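Local coordinates for AAEL008620-PA odorant-binding protein (PDB 5V13) that binds juvenile hormone III specifically in mosquito hemolymph, as a secreted relative of the odorant-binding proteins, at residues S93-D98 with I140-H145. Residues are numbered along the deposited sequence; the frame is centred on the assembly and turned at random.
Sequences SFFHAD and ILRMFH
Phe94 and His145 each turn CG anti to their own carbonyl carbon (chi1 -70° and -46°), which brings the two rings together in a T-shaped stack. Their centroids lie 4.4 Å apart with planes at 79°. The imidazole leads with its edge: His145 CE1 sits over the middle of the phenyl face, 3.6 Å from Phe94 CG, while Ser93 OG covers the opposite face. Histidine suits this place because the polarised C-H can meet the pi cloud while NE2 keeps a hydrogen bond to the carbonyl of Arg24, which helps to fix the ring's rotation. Phe94 CA and Met143 CA are 4.8 Å apart, and Phe94 CB meets Met143 O at 3.5 Å, a carbonyl oxygen held by the side-chain amide of Gln90. Met143 packs by its CB, 4.3 Å from Phe95 CB, its unbranched chain touching Phe87 and Ala91. Phe95 offers its ring edge to the aliphatic start of Arg142, whose guanidinium lies with one face under Ala97 CB, 3.6 Å from Arg142 NH1; small alanine permits this approach, and Asp150 holds Arg142 NE in a salt bridge. The contact joins two helix C-termini of the PBP/GOBP-type fold; a Schellman motif with His145 at C-prime closes the helix carrying Ile140 of the juvenile hormone pocket.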
loop_
_atom_site.group_PDB
_atom_site.type_symbol
_atom_site.label_atom_id
_atom_site.label_comp_id
_atom_site.label_asym_id
_atom_site.label_seq_id
_atom_site.Cartn_x
_atom_site.Cartn_y
_atom_site.Cartn_z
ATOM N N SER B 93 13.320 15.652 -3.137
ATOM C CA SER B 93 12.136 14.827 -2.949
ATOM C C SER B 93 12.367 13.683 -1.970
ATOM O O SER B 93 11.445 13.312 -1.234
ATOM C CB SER B 93 11.658 14.272 -4.295
ATOM O OG SER B 93 10.579 13.367 -4.107
ATOM N N PHE B 94 13.571 13.098 -1.948
ATOM C CA PHE B 94 13.760 11.804 -1.296
ATOM C C PHE B 94 14.911 11.709 -0.299
ATOM O O PHE B 94 15.152 10.613 0.219
ATOM C CB PHE B 94 13.953 10.692 -2.339
ATOM C CG PHE B 94 12.700 10.358 -3.129
ATOM C CD1 PHE B 94 11.571 9.855 -2.494
ATOM C CD2 PHE B 94 12.663 10.535 -4.503
ATOM C CE1 PHE B 94 10.416 9.562 -3.217
ATOM C CE2 PHE B 94 11.526 10.226 -5.238
ATOM C CZ PHE B 94 10.394 9.735 -4.589
ATOM N N PHE B 95 15.634 12.787 -0.015
ATOM C CA PHE B 95 16.696 12.733 0.992
ATOM C C PHE B 95 16.326 13.643 2.159
ATOM O O PHE B 95 16.410 14.871 2.044
ATOM C CB PHE B 95 18.056 13.122 0.412
ATOM C CG PHE B 95 19.175 12.989 1.404
ATOM C CD1 PHE B 95 19.675 11.737 1.733
ATOM C CD2 PHE B 95 19.705 14.101 2.024
ATOM C CE1 PHE B 95 20.697 11.603 2.661
ATOM C CE2 PHE B 95 20.728 13.980 2.948
ATOM C CZ PHE B 95 21.225 12.727 3.270
ATOM N N HIS B 96 15.943 13.037 3.291
ATOM C CA HIS B 96 15.538 13.779 4.483
ATOM C C HIS B 96 16.383 13.451 5.706
ATOM O O HIS B 96 16.040 13.884 6.815
ATOM C CB HIS B 96 14.066 13.502 4.786
ATOM C CG HIS B 96 13.228 13.371 3.555
ATOM N ND1 HIS B 96 13.056 14.410 2.664
ATOM C CD2 HIS B 96 12.542 12.318 3.047
ATOM C CE1 HIS B 96 12.289 14.005 1.665
ATOM N NE2 HIS B 96 11.965 12.740 1.873
ATOM N N ALA B 97 17.478 12.714 5.539
ATOM C CA ALA B 97 18.262 12.234 6.672
ATOM C C ALA B 97 19.299 13.230 7.190
ATOM O O ALA B 97 19.801 13.043 8.305
ATOM C CB ALA B 97 18.966 10.924 6.297
ATOM N N ASP B 98 19.639 14.281 6.427
ATOM C CA ASP B 98 20.743 15.147 6.840
ATOM C C ASP B 98 20.708 16.483 6.105
ATOM O O ASP B 98 21.178 16.572 4.962
ATOM C CB ASP B 98 22.079 14.435 6.588
ATOM C CG ASP B 98 23.260 15.123 7.255
ATOM O OD1 ASP B 98 23.246 16.366 7.392
ATOM O OD2 ASP B 98 24.213 14.408 7.639
ATOM N N ILE B 140 23.353 9.839 -2.563
ATOM C CA ILE B 140 22.832 9.347 -3.841
ATOM C C ILE B 140 22.132 8.004 -3.655
ATOM O O ILE B 140 21.029 7.779 -4.161
ATOM C CB ILE B 140 23.982 9.236 -4.859
ATOM C CG1 ILE B 140 24.558 10.618 -5.156
ATOM C CG2 ILE B 140 23.538 8.485 -6.132
ATOM C CD1 ILE B 140 25.959 10.546 -5.830
ATOM N N LEU B 141 22.789 7.076 -2.961
ATOM C CA LEU B 141 22.184 5.779 -2.672
ATOM C C LEU B 141 20.792 5.949 -2.078
ATOM O O LEU B 141 19.819 5.343 -2.542
ATOM C CB LEU B 141 23.093 5.005 -1.712
ATOM C CG LEU B 141 22.813 3.582 -1.219
ATOM C CD1 LEU B 141 24.094 3.035 -0.580
ATOM C CD2 LEU B 141 21.654 3.492 -0.206
ATOM N N ARG B 142 20.676 6.798 -1.065
ATOM C CA ARG B 142 19.405 6.901 -0.361
ATOM C C ARG B 142 18.326 7.542 -1.234
ATOM O O ARG B 142 17.180 7.077 -1.245
ATOM C CB ARG B 142 19.612 7.676 0.938
ATOM C CG ARG B 142 18.454 7.550 1.876
ATOM C CD ARG B 142 18.910 7.621 3.315
ATOM N NE ARG B 142 17.836 7.162 4.182
ATOM C CZ ARG B 142 17.939 7.028 5.497
ATOM N NH1 ARG B 142 19.078 7.322 6.116
ATOM N NH2 ARG B 142 16.894 6.596 6.186
ATOM N N MET B 143 18.664 8.612 -1.972
ATOM C CA MET B 143 17.633 9.352 -2.703
ATOM C C MET B 143 17.144 8.602 -3.929
ATOM O O MET B 143 16.069 8.925 -4.443
ATOM C CB MET B 143 18.147 10.743 -3.118
ATOM C CG MET B 143 19.237 10.740 -4.207
ATOM S SD MET B 143 20.088 12.344 -4.190
ATOM C CE MET B 143 20.917 12.415 -5.794
ATOM N N PHE B 144 17.917 7.632 -4.425
ATOM C CA PHE B 144 17.497 6.744 -5.503
ATOM C C PHE B 144 17.042 5.379 -4.979
ATOM O O PHE B 144 17.187 4.365 -5.671
ATOM C CB PHE B 144 18.621 6.586 -6.531
ATOM C CG PHE B 144 18.828 7.803 -7.393
ATOM C CD1 PHE B 144 17.881 8.157 -8.354
ATOM C CD2 PHE B 144 19.965 8.589 -7.247
ATOM C CE1 PHE B 144 18.059 9.286 -9.157
ATOM C CE2 PHE B 144 20.163 9.718 -8.056
ATOM C CZ PHE B 144 19.201 10.068 -9.011
ATOM N N HIS B 145 16.520 5.339 -3.750
ATOM C CA HIS B 145 15.755 4.207 -3.224
ATOM C C HIS B 145 16.618 2.987 -2.934
ATOM O O HIS B 145 16.122 1.854 -2.927
ATOM C CB HIS B 145 14.605 3.864 -4.168
ATOM C CG HIS B 145 13.846 5.077 -4.603
ATOM N ND1 HIS B 145 13.316 5.973 -3.701
ATOM C CD2 HIS B 145 13.599 5.586 -5.835
ATOM C CE1 HIS B 145 12.745 6.969 -4.358
ATOM N NE2 HIS B 145 12.896 6.754 -5.654
#